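Dipeptide Epimerase (Enterococcus faecalis V583, PDB 3JVA) is a magnesium-binding enzyme of the mandelate racemase/muconate lactonizing enzyme family within the enolase superfamily. Local coordinates at residues 214-219 with 239-244. Numbering follows the deposited sequence.
With MG (magnesium ion), chain O.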
# COMPACT_ATOMS: atom_id res chain seq x y z
N VAL B 214 -19.44 -18.88 13.12
CA VAL B 214 -18.66 -20.02 12.66
C VAL B 214 -17.22 -19.79 13.09
O VAL B 214 -16.61 -18.77 12.75
CB VAL B 214 -18.71 -20.19 11.14
CG1 VAL B 214 -17.78 -21.32 10.72
CG2 VAL B 214 -20.14 -20.50 10.72
N GLU B 215 -16.70 -20.75 13.83
CA GLU B 215 -15.35 -20.72 14.36
C GLU B 215 -14.33 -21.33 13.41
O GLU B 215 -14.57 -22.38 12.82
CB GLU B 215 -15.35 -21.50 15.67
CG GLU B 215 -14.27 -21.17 16.64
CD GLU B 215 -14.45 -21.93 17.94
OE1 GLU B 215 -15.60 -22.05 18.42
OE2 GLU B 215 -13.43 -22.39 18.49
N GLN B 216 -13.19 -20.65 13.27
CA GLN B 216 -12.06 -21.09 12.45
C GLN B 216 -12.40 -21.95 11.23
O GLN B 216 -12.12 -23.14 11.20
CB GLN B 216 -11.09 -21.86 13.36
CG GLN B 216 -9.69 -22.05 12.80
CD GLN B 216 -8.92 -20.75 12.75
OE1 GLN B 216 -8.92 -19.97 13.71
NE2 GLN B 216 -8.26 -20.51 11.62
N PRO B 217 -12.96 -21.33 10.18
CA PRO B 217 -13.31 -22.11 8.99
C PRO B 217 -12.13 -22.59 8.13
O PRO B 217 -12.28 -23.53 7.36
CB PRO B 217 -14.24 -21.17 8.23
CG PRO B 217 -13.71 -19.82 8.57
CD PRO B 217 -13.42 -19.94 10.06
N VAL B 218 -10.97 -21.95 8.27
CA VAL B 218 -9.79 -22.34 7.50
C VAL B 218 -8.59 -22.63 8.40
O VAL B 218 -8.62 -22.35 9.60
CB VAL B 218 -9.39 -21.24 6.48
CG1 VAL B 218 -10.56 -20.97 5.54
CG2 VAL B 218 -9.00 -19.95 7.22
N LYS B 219 -7.53 -23.19 7.81
CA LYS B 219 -6.31 -23.51 8.55
C LYS B 219 -5.79 -22.29 9.29
O LYS B 219 -5.81 -21.17 8.76
CB LYS B 219 -5.24 -24.07 7.62
CG LYS B 219 -5.51 -25.50 7.21
CD LYS B 219 -4.39 -26.07 6.36
CE LYS B 219 -4.64 -27.54 6.06
NZ LYS B 219 -3.55 -28.12 5.22
N ALA B 239 -12.02 -16.40 15.15
CA ALA B 239 -10.73 -17.07 15.07
C ALA B 239 -10.51 -17.85 16.36
O ALA B 239 -10.81 -17.36 17.44
CB ALA B 239 -9.60 -16.04 14.89
N ASP B 240 -10.01 -19.07 16.24
CA ASP B 240 -9.70 -19.89 17.41
C ASP B 240 -8.22 -20.25 17.30
O ASP B 240 -7.37 -19.55 17.84
CB ASP B 240 -10.55 -21.16 17.47
CG ASP B 240 -10.28 -22.00 18.72
OD1 ASP B 240 -9.29 -21.73 19.43
OD2 ASP B 240 -11.05 -22.94 19.00
N GLU B 241 -7.92 -21.32 16.57
CA GLU B 241 -6.54 -21.77 16.40
C GLU B 241 -5.61 -20.69 15.81
O GLU B 241 -4.40 -20.74 16.04
CB GLU B 241 -6.49 -23.04 15.53
CG GLU B 241 -6.95 -24.34 16.22
CD GLU B 241 -8.45 -24.41 16.48
OE1 GLU B 241 -9.22 -23.66 15.84
OE2 GLU B 241 -8.86 -25.25 17.31
N SER B 242 -6.16 -19.73 15.07
CA SER B 242 -5.34 -18.66 14.50
C SER B 242 -4.86 -17.70 15.59
O SER B 242 -3.99 -16.87 15.35
CB SER B 242 -6.11 -17.86 13.44
OG SER B 242 -6.22 -18.58 12.22
N CYS B 243 -5.44 -17.81 16.78
CA CYS B 243 -5.02 -16.95 17.89
C CYS B 243 -4.63 -17.74 19.13
O CYS B 243 -5.48 -18.29 19.83
CB CYS B 243 -6.13 -15.96 18.27
SG CYS B 243 -5.65 -14.89 19.68
N PHE B 244 -3.32 -17.79 19.40
CA PHE B 244 -2.79 -18.46 20.57
C PHE B 244 -2.46 -17.40 21.62
O PHE B 244 -2.95 -17.46 22.74
CB PHE B 244 -1.52 -19.24 20.23
CG PHE B 244 -1.77 -20.66 19.78
CD1 PHE B 244 -2.72 -20.93 18.81
CD2 PHE B 244 -1.04 -21.71 20.32
CE1 PHE B 244 -2.94 -22.24 18.38
CE2 PHE B 244 -1.26 -23.02 19.90
CZ PHE B 244 -2.21 -23.28 18.92
MG MG O . -12.63 -23.96 18.22
O HOH W 1 -11.51 -25.68 18.30
O HOH W 2 -11.97 -23.74 16.27
O HOH W 3 -13.17 -24.58 20.21
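Glu215 and Asp240 meet at a shared magnesium ion. Each carboxylate gives one oxygen: Glu215 OE2 lies 1.8 Å from the metal and Asp240 OD2 2.0 Å. Binding the same ion brings Glu215 OE2 and Asp240 OD2 to 2.5 Å of each other, with the carboxylate planes turned 42° apart. The cation probably offsets their like charges. Asp189 of the neighbouring strand 185-189 adds a third carboxylate, and three waters fill the other positions. The second oxygen of Asp240, OD1, forms a salt bridge with Lys267.

Glu241 belongs to the second shell of the metal. Its chain is bent at chi2 (71°), which turns the carboxylate back toward the metal waters. OE1 and OE2 each accept a hydrogen bond from a different one of these waters, so Glu241 probably helps to position the metal waters without binding the ion itself. Glu241 OE1 also lies against the aliphatic part of Gln216, 3.5 Å from Gln216 CG.

Hydrogen bonds of the Gln216 amide tie the two loops together. OE1 accepts two backbone N-H groups. Asp240 N lies 2.9 Å from Gln216 OE1, in the carbonyl plane; Ser242 N reaches the same oxygen from above that plane at 3.1 Å. Gln216 NE2 donates to Ser242 OG at 2.9 Å and to Val218 O at 2.8 Å; the latter bond is nearly straight (171°). These four bonds fix the rotation of the buried amide. Ser242 OG is also hydrogen-bonded to Arg220 O. Cys243 N bonds to Asp240 O and closes a type I turn.

Strands 213-215 and 236-239 are parallel neighbours in the barrel, and the loops meet beyond their C-terminal ends. Carboxylates from three successive strand ends around magnesium are the hallmark metal site of the enolase-superfamily TIM-type barrel.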